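Local coordinates for protein COG0546: Predicted phosphatases (Streptococcus pneumoniae, PDB 2AH5) that is of unknown function but probably hydrolyses phosphate esters, as a predicted phosphatase of the haloacid dehalogenase-like family, at residues Q176-T181 against P195-H200; A6-L11 against P101-T106; H23-Y28 against R72-A77; T14-S19 against Y81-F86. All coordinates share one frame; numbering follows the deposited sequence.

Contact 1: residues Q176-T181 against P195-H200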
loop_
_atom_site.group_PDB
_atom_site.type_symbol
_atom_site.label_atom_id
_atom_site.label_comp_id
_atom_site.label_asym_id
_atom_site.label_seq_id
_atom_site.Cartn_x
_atom_site.Cartn_y
_atom_site.Cartn_z
ATOM N N GLN A 176 15.814 3.601 0.039
ATOM C CA GLN A 176 15.375 4.944 -0.310
ATOM C C GLN A 176 13.830 4.990 -0.330
ATOM O O GLN A 176 13.168 3.952 -0.358
ATOM C CB GLN A 176 15.932 5.351 -1.656
ATOM C CG GLN A 176 17.430 5.748 -1.640
ATOM C CD GLN A 176 17.869 6.254 -2.979
ATOM O OE1 GLN A 176 17.170 7.058 -3.604
ATOM N NE2 GLN A 176 19.015 5.772 -3.455
ATOM N N LYS A 177 13.279 6.202 -0.295
ATOM C CA LYS A 177 11.820 6.412 -0.232
ATOM C C LYS A 177 11.422 7.456 -1.253
ATOM O O LYS A 177 12.009 8.553 -1.312
ATOM C CB LYS A 177 11.340 6.791 1.188
ATOM C CG LYS A 177 12.408 7.450 2.080
ATOM C CD LYS A 177 11.820 7.999 3.383
ATOM C CE LYS A 177 12.869 8.168 4.473
ATOM N NZ LYS A 177 13.867 9.263 4.178
ATOM N N LEU A 178 10.442 7.080 -2.072
ATOM C CA LEU A 178 9.877 7.955 -3.080
ATOM C C LEU A 178 8.398 8.168 -2.750
ATOM O O LEU A 178 7.579 7.222 -2.843
ATOM C CB LEU A 178 10.033 7.332 -4.466
ATOM C CG LEU A 178 9.812 8.263 -5.681
ATOM C CD1 LEU A 178 10.494 7.675 -6.898
ATOM C CD2 LEU A 178 8.349 8.574 -5.965
ATOM N N ALA A 179 8.061 9.390 -2.337
ATOM C CA ALA A 179 6.690 9.705 -1.914
ATOM C C ALA A 179 5.809 10.005 -3.119
ATOM O O ALA A 179 6.216 10.733 -4.018
ATOM C CB ALA A 179 6.664 10.921 -0.943
ATOM N N ILE A 180 4.588 9.480 -3.109
ATOM C CA ILE A 180 3.623 9.817 -4.158
ATOM C C ILE A 180 2.383 10.428 -3.532
ATOM O O ILE A 180 1.992 10.053 -2.417
ATOM C CB ILE A 180 3.297 8.616 -5.090
ATOM C CG1 ILE A 180 2.421 7.542 -4.385
ATOM C CG2 ILE A 180 4.622 8.092 -5.738
ATOM C CD1 ILE A 180 0.887 7.799 -4.511
ATOM N N THR A 181 1.780 11.391 -4.229
ATOM C CA THR A 181 0.725 12.197 -3.617
ATOM C C THR A 181 -0.628 12.074 -4.322
ATOM O O THR A 181 -1.563 12.813 -3.980
ATOM C CB THR A 181 1.130 13.693 -3.551
ATOM O OG1 THR A 181 1.287 14.182 -4.884
ATOM C CG2 THR A 181 2.457 13.880 -2.811
ATOM N N PRO A 195 11.549 12.417 1.939
ATOM C CA PRO A 195 11.705 11.464 0.836
ATOM C C PRO A 195 12.836 11.849 -0.102
ATOM O O PRO A 195 13.187 13.031 -0.240
ATOM C CB PRO A 195 10.376 11.560 0.069
ATOM C CG PRO A 195 9.781 12.854 0.479
ATOM C CD PRO A 195 10.247 13.114 1.884
ATOM N N ASP A 196 13.341 10.865 -0.814
ATOM C CA ASP A 196 14.422 11.071 -1.769
ATOM C C ASP A 196 13.963 11.695 -3.070
ATOM O O ASP A 196 14.748 12.299 -3.794
ATOM C CB ASP A 196 15.142 9.751 -2.016
ATOM C CG ASP A 196 15.798 9.227 -0.754
ATOM O OD1 ASP A 196 16.763 9.878 -0.277
ATOM O OD2 ASP A 196 15.312 8.226 -0.192
ATOM N N TYR A 197 12.676 11.539 -3.359
ATOM C CA TYR A 197 12.051 12.082 -4.560
ATOM C C TYR A 197 10.551 12.085 -4.291
ATOM O O TYR A 197 10.057 11.323 -3.444
ATOM C CB TYR A 197 12.379 11.202 -5.758
ATOM C CG TYR A 197 11.952 11.773 -7.094
ATOM C CD1 TYR A 197 12.796 12.643 -7.822
ATOM C CD2 TYR A 197 10.727 11.418 -7.648
ATOM C CE1 TYR A 197 12.404 13.151 -9.069
ATOM C CE2 TYR A 197 10.322 11.920 -8.885
ATOM C CZ TYR A 197 11.158 12.774 -9.577
ATOM O OH TYR A 197 10.704 13.251 -10.783
ATOM N N ILE A 198 9.823 12.955 -4.993
ATOM C CA ILE A 198 8.372 13.045 -4.785
ATOM C C ILE A 198 7.667 13.186 -6.131
ATOM O O ILE A 198 8.219 13.780 -7.051
ATOM C CB ILE A 198 7.976 14.196 -3.796
ATOM C CG1 ILE A 198 6.473 14.160 -3.466
ATOM C CG2 ILE A 198 8.396 15.534 -4.324
ATOM C CD1 ILE A 198 6.128 14.725 -2.047
ATOM N N ALA A 199 6.467 12.625 -6.251
ATOM C CA ALA A 199 5.714 12.687 -7.505
ATOM C C ALA A 199 4.240 12.856 -7.247
ATOM O O ALA A 199 3.655 12.106 -6.470
ATOM C CB ALA A 199 5.922 11.426 -8.353
ATOM N N HIS A 200 3.620 13.785 -7.960
ATOM C CA HIS A 200 2.159 13.892 -7.890
ATOM C C HIS A 200 1.429 13.169 -9.038
ATOM O O HIS A 200 0.200 13.051 -9.020
ATOM C CB HIS A 200 1.684 15.360 -7.729
ATOM C CG HIS A 200 1.828 16.205 -8.957
ATOM N ND1 HIS A 200 3.043 16.682 -9.398
ATOM C CD2 HIS A 200 0.899 16.700 -9.809
ATOM C CE1 HIS A 200 2.861 17.414 -10.486
ATOM N NE2 HIS A 200 1.570 17.430 -10.763
HETATM O O HOH W 1 15.918 8.100 2.498
#
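Ala179 and Ile198 meet at the centre of a parallel strand pair, where the packing is close. Ala179 O accepts from Ala199 N at 2.9 Å, and Ala179 N donates to the backbone oxygen of Tyr197. One step further on, Thr181 N donates to Ala199 O. On one face of this ladder Ala179 CB lies 3.9 Å from Pro195 CB and also touches CD1 of Ile198. Ile198 carries CG1 anti to its backbone N (chi1 -173°), which brings CD1 across to Thr181 CG2, 3.8 Å away. On the other face Leu178 and Tyr197 run side by side and point the same way, with Leu178 CD1 3.8 Å from Tyr197 CD2.

The end at Asp196 is more open. Here the exposed carboxylate folds back on the neighbouring strand: OD2 takes the N-H of Lys177 on its anti lone pair (2.9 Å, 166° at the hydrogen), and Asp196 N returns a 2.7 Å bond to Lys177 O. OD2 also accepts from a water that in turn accepts from Lys177 NZ, so the opposite charges are bridged without touching. The ammonium group is further held by the carbonyls of Tyr193 and Gln194. At the far end the exposed His200 turns its ring away, and its CB lies 3.1 Å from Thr181 OG1.

Strand 197-199 forms an outer edge of the parallel sheet, joined to strand 176-180 by a beta-alpha-beta crossover through helix 187-191. That helix covers Ala179 and Ile198, whereas helix 204-208 packs against Tyr197 and Ala199; strand 157-161 bonds along the far side of 176-180.

Contact 2: residues A6-L11 against P101-T106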
loop_
_atom_site.group_PDB
_atom_site.type_symbol
_atom_site.label_atom_id
_atom_site.label_comp_id
_atom_site.label_asym_id
_atom_site.label_seq_id
_atom_site.Cartn_x
_atom_site.Cartn_y
_atom_site.Cartn_z
ATOM N N ALA A 6 16.594 -2.368 -7.746
ATOM C CA ALA A 6 15.299 -3.003 -7.510
ATOM C C ALA A 6 14.316 -1.952 -6.998
ATOM O O ALA A 6 14.689 -1.058 -6.227
ATOM C CB ALA A 6 15.438 -4.115 -6.510
ATOM N N ILE A 7 13.080 -2.054 -7.453
ATOM C CA ILE A 7 12.056 -1.079 -7.099
ATOM C C ILE A 7 10.879 -1.765 -6.390
ATOM O O ILE A 7 10.321 -2.746 -6.913
ATOM C CB ILE A 7 11.552 -0.296 -8.334
ATOM C CG1 ILE A 7 12.721 0.377 -9.087
ATOM C CG2 ILE A 7 10.499 0.719 -7.898
ATOM C CD1 ILE A 7 12.278 1.229 -10.306
ATOM N N PHE A 8 10.547 -1.278 -5.182
ATOM C CA PHE A 8 9.438 -1.811 -4.372
ATOM C C PHE A 8 8.237 -0.855 -4.468
ATOM O O PHE A 8 8.409 0.359 -4.384
ATOM C CB PHE A 8 9.826 -1.913 -2.881
ATOM C CG PHE A 8 10.969 -2.859 -2.584
ATOM C CD1 PHE A 8 11.459 -3.746 -3.549
ATOM C CD2 PHE A 8 11.508 -2.899 -1.289
ATOM C CE1 PHE A 8 12.502 -4.639 -3.244
ATOM C CE2 PHE A 8 12.542 -3.803 -0.970
ATOM C CZ PHE A 8 13.043 -4.658 -1.940
ATOM N N PHE A 9 7.031 -1.409 -4.544
ATOM C CA PHE A 9 5.826 -0.603 -4.624
ATOM C C PHE A 9 4.872 -0.957 -3.489
ATOM O O PHE A 9 4.685 -2.148 -3.206
ATOM C CB PHE A 9 5.103 -0.915 -5.913
ATOM C CG PHE A 9 5.758 -0.351 -7.121
ATOM C CD1 PHE A 9 6.754 -1.061 -7.756
ATOM C CD2 PHE A 9 5.356 0.871 -7.623
ATOM C CE1 PHE A 9 7.355 -0.547 -8.901
ATOM C CE2 PHE A 9 5.945 1.389 -8.795
ATOM C CZ PHE A 9 6.944 0.672 -9.406
ATOM N N ASP A 10 4.278 0.045 -2.837
ATOM C CA ASP A 10 3.053 -0.190 -2.039
ATOM C C ASP A 10 1.938 -0.519 -3.067
ATOM O O ASP A 10 2.083 -0.223 -4.247
ATOM C CB ASP A 10 2.669 1.056 -1.197
ATOM C CG ASP A 10 1.764 0.710 0.013
ATOM O OD1 ASP A 10 1.289 -0.445 0.143
ATOM O OD2 ASP A 10 1.520 1.609 0.857
ATOM N N LEU A 11 0.842 -1.126 -2.625
ATOM C CA LEU A 11 -0.228 -1.601 -3.526
ATOM C C LEU A 11 -1.381 -0.624 -3.449
ATOM O O LEU A 11 -1.516 0.214 -4.313
ATOM C CB LEU A 11 -0.698 -3.017 -3.138
ATOM C CG LEU A 11 -1.736 -3.692 -4.044
ATOM C CD1 LEU A 11 -1.281 -3.721 -5.504
ATOM C CD2 LEU A 11 -2.003 -5.128 -3.541
ATOM N N PRO A 101 13.868 -5.032 -11.978
ATOM C CA PRO A 101 12.964 -5.989 -11.367
ATOM C C PRO A 101 12.097 -5.168 -10.398
ATOM O O PRO A 101 12.640 -4.303 -9.709
ATOM C CB PRO A 101 13.908 -6.936 -10.610
ATOM C CG PRO A 101 15.097 -6.093 -10.259
ATOM C CD PRO A 101 15.244 -5.130 -11.443
ATOM N N LEU A 102 10.790 -5.407 -10.406
ATOM C CA LEU A 102 9.818 -4.740 -9.545
ATOM C C LEU A 102 9.195 -5.710 -8.554
ATOM O O LEU A 102 8.953 -6.898 -8.906
ATOM C CB LEU A 102 8.676 -4.183 -10.385
ATOM C CG LEU A 102 9.022 -3.379 -11.634
ATOM C CD1 LEU A 102 7.760 -2.900 -12.308
ATOM C CD2 LEU A 102 9.973 -2.220 -11.301
ATOM N N TYR A 103 8.909 -5.207 -7.350
ATOM C CA TYR A 103 8.307 -6.021 -6.278
ATOM C C TYR A 103 7.181 -5.249 -5.627
ATOM O O TYR A 103 7.249 -4.004 -5.488
ATOM C CB TYR A 103 9.359 -6.367 -5.207
ATOM C CG TYR A 103 10.529 -7.081 -5.817
ATOM C CD1 TYR A 103 10.470 -8.456 -6.041
ATOM C CD2 TYR A 103 11.648 -6.368 -6.265
ATOM C CE1 TYR A 103 11.523 -9.126 -6.643
ATOM C CE2 TYR A 103 12.737 -7.041 -6.855
ATOM C CZ TYR A 103 12.648 -8.415 -7.042
ATOM O OH TYR A 103 13.684 -9.097 -7.626
ATOM N N ILE A 104 6.132 -5.964 -5.237
ATOM C CA ILE A 104 5.192 -5.351 -4.319
ATOM C C ILE A 104 5.585 -5.670 -2.869
ATOM O O ILE A 104 5.881 -6.836 -2.527
ATOM C CB ILE A 104 3.750 -5.793 -4.626
ATOM C CG1 ILE A 104 3.293 -5.126 -5.924
ATOM C CG2 ILE A 104 2.817 -5.423 -3.497
ATOM C CD1 ILE A 104 2.125 -5.829 -6.587
ATOM N N THR A 105 5.532 -4.629 -2.031
ATOM C CA THR A 105 5.739 -4.721 -0.559
ATOM C C THR A 105 4.575 -4.025 0.164
ATOM O O THR A 105 4.513 -2.798 0.220
ATOM C CB THR A 105 7.067 -4.086 -0.120
ATOM O OG1 THR A 105 7.156 -2.743 -0.632
ATOM C CG2 THR A 105 8.214 -4.881 -0.602
ATOM N N THR A 106 3.618 -4.818 0.653
ATOM C CA THR A 106 2.386 -4.272 1.199
ATOM C C THR A 106 2.100 -4.887 2.576
ATOM O O THR A 106 2.624 -5.944 2.901
ATOM C CB THR A 106 1.176 -4.564 0.249
ATOM O OG1 THR A 106 -0.021 -3.968 0.789
ATOM C CG2 THR A 106 0.980 -6.101 0.038
HETATM O O HOH W 2 -1.339 -1.849 0.141
#
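Phe9, Tyr103 and Phe8 bury the most surface where strands 6-9 and 102-106 run parallel. Tyr103 is gripped by strand 6-9 through both its backbone polar atoms: its N-H donates to Ile7 O, and its carbonyl oxygen accepts from Phe9 N at 2.8 Å. Phe9 O then takes the N-H of Thr105, extending the ladder. The Phe9 ring presents its edge to the partner strand, with CE1 3.9 Å from Leu102 CD2 and the backbone oxygen of Tyr103 also near the ring plane.

Phe8 and Tyr103 share the other face. Their rings are nearly perpendicular, planes at 87°, and Phe8 CE1 approaches Tyr103 CD2 at 3.6 Å. Phe8 keeps CG anti to its carbonyl carbon (chi1 -63°), placing the ring beside Thr105, whose CG2 makes an off-centre CH-pi contact 4.3 Å from the ring centroid. The buried hydroxyl of Thr105 has no polar partner in the model. At the C-terminal ends of the strands, a water links Asp10 OD1 to Thr106 OG1, which is in addition hydrogen-bonded to Lys108 N.

These neighbours are inner strands of the Rossmann-like sheet of haloacid dehalogenase-type hydrolases. Asp10 follows the first of them in a sequence consistent with the DxDx(T/V) motif, where the family normally has its nucleophilic aspartate.

Contact 3: residues H23-Y28 against R72-A77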
loop_
_atom_site.group_PDB
_atom_site.type_symbol
_atom_site.label_atom_id
_atom_site.label_comp_id
_atom_site.label_asym_id
_atom_site.label_seq_id
_atom_site.Cartn_x
_atom_site.Cartn_y
_atom_site.Cartn_z
ATOM N N HIS A 23 -13.824 1.830 1.492
ATOM C CA HIS A 23 -14.909 2.648 2.029
ATOM C C HIS A 23 -16.141 1.783 2.266
ATOM O O HIS A 23 -16.735 1.847 3.337
ATOM C CB HIS A 23 -15.254 3.790 1.073
ATOM C CG HIS A 23 -16.263 4.756 1.613
ATOM N ND1 HIS A 23 -17.621 4.537 1.519
ATOM C CD2 HIS A 23 -16.116 5.943 2.249
ATOM C CE1 HIS A 23 -18.270 5.553 2.065
ATOM N NE2 HIS A 23 -17.379 6.424 2.504
ATOM N N ASN A 24 -16.539 1.001 1.264
ATOM C CA ASN A 24 -17.712 0.133 1.387
ATOM C C ASN A 24 -17.585 -0.925 2.488
ATOM O O ASN A 24 -18.568 -1.265 3.194
ATOM C CB ASN A 24 -18.036 -0.533 0.046
ATOM C CG ASN A 24 -18.651 0.433 -0.969
ATOM O OD1 ASN A 24 -19.004 1.568 -0.643
ATOM N ND2 ASN A 24 -18.766 -0.027 -2.221
ATOM N N ALA A 25 -16.400 -1.494 2.624
ATOM C CA ALA A 25 -16.167 -2.427 3.723
ATOM C C ALA A 25 -16.363 -1.728 5.084
ATOM O O ALA A 25 -16.991 -2.306 5.985
ATOM C CB ALA A 25 -14.784 -3.056 3.610
ATOM N N PHE A 26 -15.837 -0.506 5.253
ATOM C CA PHE A 26 -16.068 0.218 6.517
ATOM C C PHE A 26 -17.551 0.494 6.784
ATOM O O PHE A 26 -18.060 0.228 7.881
ATOM C CB PHE A 26 -15.279 1.517 6.591
ATOM C CG PHE A 26 -13.870 1.310 7.019
ATOM C CD1 PHE A 26 -12.839 1.536 6.125
ATOM C CD2 PHE A 26 -13.581 0.843 8.310
ATOM C CE1 PHE A 26 -11.519 1.335 6.503
ATOM C CE2 PHE A 26 -12.230 0.646 8.708
ATOM C CZ PHE A 26 -11.216 0.875 7.788
ATOM N N THR A 27 -18.237 0.984 5.769
ATOM C CA THR A 27 -19.648 1.397 5.957
ATOM C C THR A 27 -20.549 0.165 6.145
ATOM O O THR A 27 -21.549 0.228 6.876
ATOM C CB THR A 27 -20.163 2.317 4.819
ATOM O OG1 THR A 27 -20.082 1.625 3.577
ATOM C CG2 THR A 27 -19.316 3.638 4.724
ATOM N N TYR A 28 -20.211 -0.936 5.471
ATOM C CA TYR A 28 -20.910 -2.217 5.733
ATOM C C TYR A 28 -20.775 -2.599 7.197
ATOM O O TYR A 28 -21.743 -3.060 7.833
ATOM C CB TYR A 28 -20.381 -3.370 4.832
ATOM C CG TYR A 28 -21.074 -4.687 5.141
ATOM C CD1 TYR A 28 -22.398 -4.895 4.749
ATOM C CD2 TYR A 28 -20.436 -5.684 5.906
ATOM C CE1 TYR A 28 -23.062 -6.098 5.045
ATOM C CE2 TYR A 28 -21.089 -6.891 6.210
ATOM C CZ TYR A 28 -22.404 -7.075 5.786
ATOM O OH TYR A 28 -23.083 -8.233 6.100
ATOM N N ARG A 72 -13.698 -7.784 6.978
ATOM C CA ARG A 72 -13.053 -8.737 6.078
ATOM C C ARG A 72 -14.074 -9.565 5.298
ATOM O O ARG A 72 -13.816 -9.920 4.135
ATOM C CB ARG A 72 -12.063 -9.610 6.829
ATOM C CG ARG A 72 -10.954 -8.825 7.483
ATOM C CD ARG A 72 -9.700 -9.637 7.563
ATOM N NE ARG A 72 -8.554 -8.847 8.030
ATOM C CZ ARG A 72 -7.946 -7.885 7.328
ATOM N NH1 ARG A 72 -8.384 -7.544 6.122
ATOM N NH2 ARG A 72 -6.906 -7.234 7.851
ATOM N N SER A 73 -15.236 -9.813 5.915
ATOM C CA SER A 73 -16.373 -10.491 5.273
ATOM C C SER A 73 -16.958 -9.740 4.073
ATOM O O SER A 73 -17.443 -10.368 3.115
ATOM C CB SER A 73 -17.496 -10.808 6.295
ATOM O OG SER A 73 -18.418 -9.726 6.468
ATOM N N TYR A 74 -16.952 -8.411 4.119
ATOM C CA TYR A 74 -17.319 -7.643 2.952
ATOM C C TYR A 74 -16.116 -7.601 1.986
ATOM O O TYR A 74 -16.265 -7.814 0.775
ATOM C CB TYR A 74 -17.778 -6.228 3.328
ATOM C CG TYR A 74 -18.203 -5.415 2.130
ATOM C CD1 TYR A 74 -19.554 -5.314 1.759
ATOM C CD2 TYR A 74 -17.255 -4.778 1.339
ATOM C CE1 TYR A 74 -19.947 -4.565 0.638
ATOM C CE2 TYR A 74 -17.632 -4.041 0.213
ATOM C CZ TYR A 74 -18.979 -3.933 -0.128
ATOM O OH TYR A 74 -19.333 -3.214 -1.252
ATOM N N TYR A 75 -14.925 -7.357 2.524
ATOM C CA TYR A 75 -13.778 -7.048 1.656
ATOM C C TYR A 75 -13.363 -8.208 0.744
ATOM O O TYR A 75 -13.136 -8.021 -0.464
ATOM C CB TYR A 75 -12.584 -6.515 2.458
ATOM C CG TYR A 75 -11.634 -5.807 1.528
ATOM C CD1 TYR A 75 -11.908 -4.515 1.095
ATOM C CD2 TYR A 75 -10.510 -6.454 1.031
ATOM C CE1 TYR A 75 -11.079 -3.859 0.183
ATOM C CE2 TYR A 75 -9.664 -5.810 0.101
ATOM C CZ TYR A 75 -9.965 -4.505 -0.299
ATOM O OH TYR A 75 -9.143 -3.852 -1.186
ATOM N N LYS A 76 -13.265 -9.404 1.321
ATOM C CA LYS A 76 -12.858 -10.598 0.560
ATOM C C LYS A 76 -13.820 -10.949 -0.573
ATOM O O LYS A 76 -13.392 -11.290 -1.690
ATOM C CB LYS A 76 -12.660 -11.798 1.509
ATOM C CG LYS A 76 -11.430 -11.668 2.416
ATOM C CD LYS A 76 -10.105 -11.725 1.603
ATOM C CE LYS A 76 -9.338 -13.026 1.821
ATOM N NZ LYS A 76 -8.110 -13.083 0.966
ATOM N N ALA A 77 -15.112 -10.837 -0.304
ATOM C CA ALA A 77 -16.153 -11.215 -1.260
ATOM C C ALA A 77 -16.535 -10.110 -2.238
ATOM O O ALA A 77 -16.980 -10.401 -3.350
ATOM C CB ALA A 77 -17.409 -11.709 -0.515
#
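Helices 19-33 and 64-79 pack through segments 23-28 and 72-77, whose axes come within 8.5 Å and run roughly antiparallel at 147°, with Ala25 and Tyr74 in closest backbone register. Tyr74 carries most of the contact. With CG anti to the backbone N (chi1 -178°), its ring reaches across and lies against the turn from Asn24 to Tyr28. The Asn24 carbonyl oxygen sits over the centre of one ring face, 4.0 Å above the plane, and Tyr74 CD2 approaches Ala25 CA at 3.5 Å. Further out, the phenol oxygen OH is 3.2 Å from Asn24 CB. Both this hydroxyl and the Asn24 amide nitrogen are hydrogen-bonded to Glu82 OE1, which thus ties the two helices together from outside the pair.

Tyr28 flanks the other end of the ring, its CB 3.7 Å from Tyr74 CD1; the two rings are inclined by 32° with centroids 5.6 Å apart. The small side chain of Ala25 fits between the helices, its CB touching Tyr74 and meeting the edge of the Tyr75 ring at CD1 (4.1 Å).

Such antiparallel helix packing is characteristic of the helical cap inserted after the first strand of the core in many haloacid dehalogenase-like hydrolases, and these helices probably belong to a cap of that kind.

Contact 4: residues T14-S19 against Y81-F86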
loop_
_atom_site.group_PDB
_atom_site.type_symbol
_atom_site.label_atom_id
_atom_site.label_comp_id
_atom_site.label_asym_id
_atom_site.label_seq_id
_atom_site.Cartn_x
_atom_site.Cartn_y
_atom_site.Cartn_z
ATOM N N THR A 14 -1.270 3.435 -4.051
ATOM C CA THR A 14 -0.115 3.743 -4.888
ATOM C C THR A 14 -0.350 3.220 -6.318
ATOM O O THR A 14 -0.517 4.006 -7.258
ATOM C CB THR A 14 1.170 3.139 -4.254
ATOM O OG1 THR A 14 1.433 3.792 -3.006
ATOM C CG2 THR A 14 2.358 3.302 -5.171
ATOM N N LEU A 15 -0.403 1.899 -6.472
ATOM C CA LEU A 15 -0.741 1.286 -7.757
ATOM C C LEU A 15 -2.258 1.255 -7.952
ATOM O O LEU A 15 -2.770 1.492 -9.060
ATOM C CB LEU A 15 -0.172 -0.141 -7.837
ATOM C CG LEU A 15 1.346 -0.252 -7.695
ATOM C CD1 LEU A 15 1.790 -1.689 -7.486
ATOM C CD2 LEU A 15 2.036 0.356 -8.913
ATOM N N VAL A 16 -2.960 0.997 -6.852
ATOM C CA VAL A 16 -4.362 0.609 -6.924
ATOM C C VAL A 16 -5.222 1.600 -6.171
ATOM O O VAL A 16 -5.007 1.831 -4.986
ATOM C CB VAL A 16 -4.612 -0.852 -6.412
ATOM C CG1 VAL A 16 -6.102 -1.157 -6.471
ATOM C CG2 VAL A 16 -3.832 -1.867 -7.293
ATOM N N ASP A 17 -6.182 2.194 -6.878
ATOM C CA ASP A 17 -7.224 2.957 -6.230
ATOM C C ASP A 17 -8.286 2.005 -5.683
ATOM O O ASP A 17 -9.314 1.732 -6.333
ATOM C CB ASP A 17 -7.852 4.014 -7.169
ATOM C CG ASP A 17 -8.838 4.900 -6.441
ATOM O OD1 ASP A 17 -9.111 4.621 -5.253
ATOM O OD2 ASP A 17 -9.341 5.871 -7.038
ATOM N N SER A 18 -8.038 1.533 -4.469
ATOM C CA SER A 18 -8.911 0.547 -3.827
ATOM C C SER A 18 -9.979 1.262 -2.977
ATOM O O SER A 18 -10.685 0.604 -2.197
ATOM C CB SER A 18 -8.065 -0.379 -2.953
ATOM O OG SER A 18 -7.080 0.368 -2.247
ATOM N N SER A 19 -10.056 2.596 -3.078
ATOM C CA SER A 19 -10.860 3.398 -2.111
ATOM C C SER A 19 -12.344 3.036 -2.051
ATOM O O SER A 19 -12.893 2.993 -0.960
ATOM C CB SER A 19 -10.724 4.917 -2.325
ATOM O OG SER A 19 -11.200 5.294 -3.605
ATOM N N TYR A 81 -12.874 -6.227 -5.268
ATOM C CA TYR A 81 -13.229 -5.973 -6.689
ATOM C C TYR A 81 -13.656 -4.541 -6.964
ATOM O O TYR A 81 -13.775 -4.116 -8.128
ATOM C CB TYR A 81 -14.354 -6.927 -7.139
ATOM C CG TYR A 81 -14.034 -8.350 -6.885
ATOM C CD1 TYR A 81 -14.697 -9.072 -5.890
ATOM C CD2 TYR A 81 -13.009 -8.988 -7.603
ATOM C CE1 TYR A 81 -14.369 -10.393 -5.643
ATOM C CE2 TYR A 81 -12.675 -10.299 -7.353
ATOM C CZ TYR A 81 -13.349 -10.995 -6.383
ATOM O OH TYR A 81 -13.000 -12.293 -6.172
ATOM N N GLU A 82 -13.936 -3.807 -5.899
ATOM C CA GLU A 82 -14.292 -2.401 -6.006
ATOM C C GLU A 82 -13.005 -1.583 -5.917
ATOM O O GLU A 82 -12.735 -0.883 -4.919
ATOM C CB GLU A 82 -15.295 -2.030 -4.912
ATOM C CG GLU A 82 -16.556 -2.913 -5.020
ATOM C CD GLU A 82 -17.605 -2.618 -3.974
ATOM O OE1 GLU A 82 -17.271 -2.522 -2.775
ATOM O OE2 GLU A 82 -18.787 -2.489 -4.372
ATOM N N ALA A 83 -12.232 -1.692 -6.998
ATOM C CA ALA A 83 -10.876 -1.172 -7.075
ATOM C C ALA A 83 -10.498 -1.037 -8.552
ATOM O O ALA A 83 -11.058 -1.732 -9.409
ATOM C CB ALA A 83 -9.923 -2.104 -6.366
ATOM N N GLN A 84 -9.576 -0.126 -8.839
ATOM C CA GLN A 84 -9.160 0.160 -10.196
ATOM C C GLN A 84 -7.757 0.769 -10.142
ATOM O O GLN A 84 -7.394 1.441 -9.163
ATOM C CB GLN A 84 -10.162 1.108 -10.861
ATOM C CG GLN A 84 -10.176 2.522 -10.282
ATOM C CD GLN A 84 -11.378 3.352 -10.748
ATOM O OE1 GLN A 84 -12.541 3.044 -10.413
ATOM N NE2 GLN A 84 -11.106 4.408 -11.501
ATOM N N LEU A 85 -6.949 0.534 -11.170
ATOM C CA LEU A 85 -5.635 1.170 -11.208
ATOM C C LEU A 85 -5.779 2.679 -11.246
ATOM O O LEU A 85 -6.735 3.203 -11.836
ATOM C CB LEU A 85 -4.845 0.715 -12.434
ATOM C CG LEU A 85 -4.556 -0.782 -12.513
ATOM C CD1 LEU A 85 -3.784 -1.070 -13.798
ATOM C CD2 LEU A 85 -3.761 -1.277 -11.313
ATOM N N PHE A 86 -4.832 3.382 -10.639
ATOM C CA PHE A 86 -4.754 4.827 -10.848
ATOM C C PHE A 86 -4.385 5.109 -12.315
ATOM O O PHE A 86 -3.813 4.252 -12.987
ATOM C CB PHE A 86 -3.714 5.467 -9.904
ATOM C CG PHE A 86 -4.202 5.634 -8.503
ATOM C CD1 PHE A 86 -5.120 6.657 -8.181
ATOM C CD2 PHE A 86 -3.757 4.788 -7.489
ATOM C CE1 PHE A 86 -5.574 6.817 -6.878
ATOM C CE2 PHE A 86 -4.229 4.951 -6.161
ATOM C CZ PHE A 86 -5.131 5.979 -5.877
#
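Asp17 and Gln84 form the antiparallel hydrogen-bonded pair of a two-stranded ribbon. Asp17 N donates to Gln84 O at 2.7 Å, although the bond is bent to 135° at the hydrogen. In return Gln84 N reaches Asp17 O at 3.1 Å, approaching from above the carbonyl plane and not along a lone pair. A third bond, from Phe86 N to Leu15 O, is 3.2 Å long and straighter.

One oxygen of the Asp17 carboxylate is taken up within its own segment. This atom, OD1, takes two donors: Ser19 OG on the syn lone pair (2.7 Å) and Ser19 N nearly along the C-O bond, which closes an Asx turn at the start of helix 19-33. With CG anti to the backbone N (chi1 -174°) the carboxylate lies almost parallel to the Phe86 ring, the planes 7° apart, while Asp17 CB sits over one face of that ring, 3.6 Å from its centroid in a CH-pi contact. Around the same ring, Phe86 CD2 comes within 3.3 Å of Thr14 O, whose hydrogen-bond donor is Trp182 NE1. Thr14 OG1 is hydrogen-bonded to Asp162 OD1, and Ser18 OG to Asp12 OD1.

The Val16 side chain sets out away from strand 84-85 but touches Ala83 through CG1, 3.9 Å from Ala83 CB. Strand 16-17 leads into helix 19-33 and strand 84-85 follows helix 64-79, while Leu15 and Leu85 pack on helix 89-97 and Val16 on helix 110-119.

Contacts 1 and 2 belong to the same parallel sheet, their centres 14 Å apart: contact 2 joins two inner strands, contact 1 the outermost pair at one edge. Contact 4 lies about 16 Å from contact 2, centre to centre, and touches it where Leu11 O meets Val16 N. Contact 3 is a further 15 Å from contact 4 and about 30 Å from contact 1, across the centre of the chain. Along the sequence contact 3 is nested inside contact 4, and contact 4 inside contact 2, whereas contact 1 follows them all. The two-stranded ribbon thus carries the chain out to the helices and back, consistent with a hinge between core and cap.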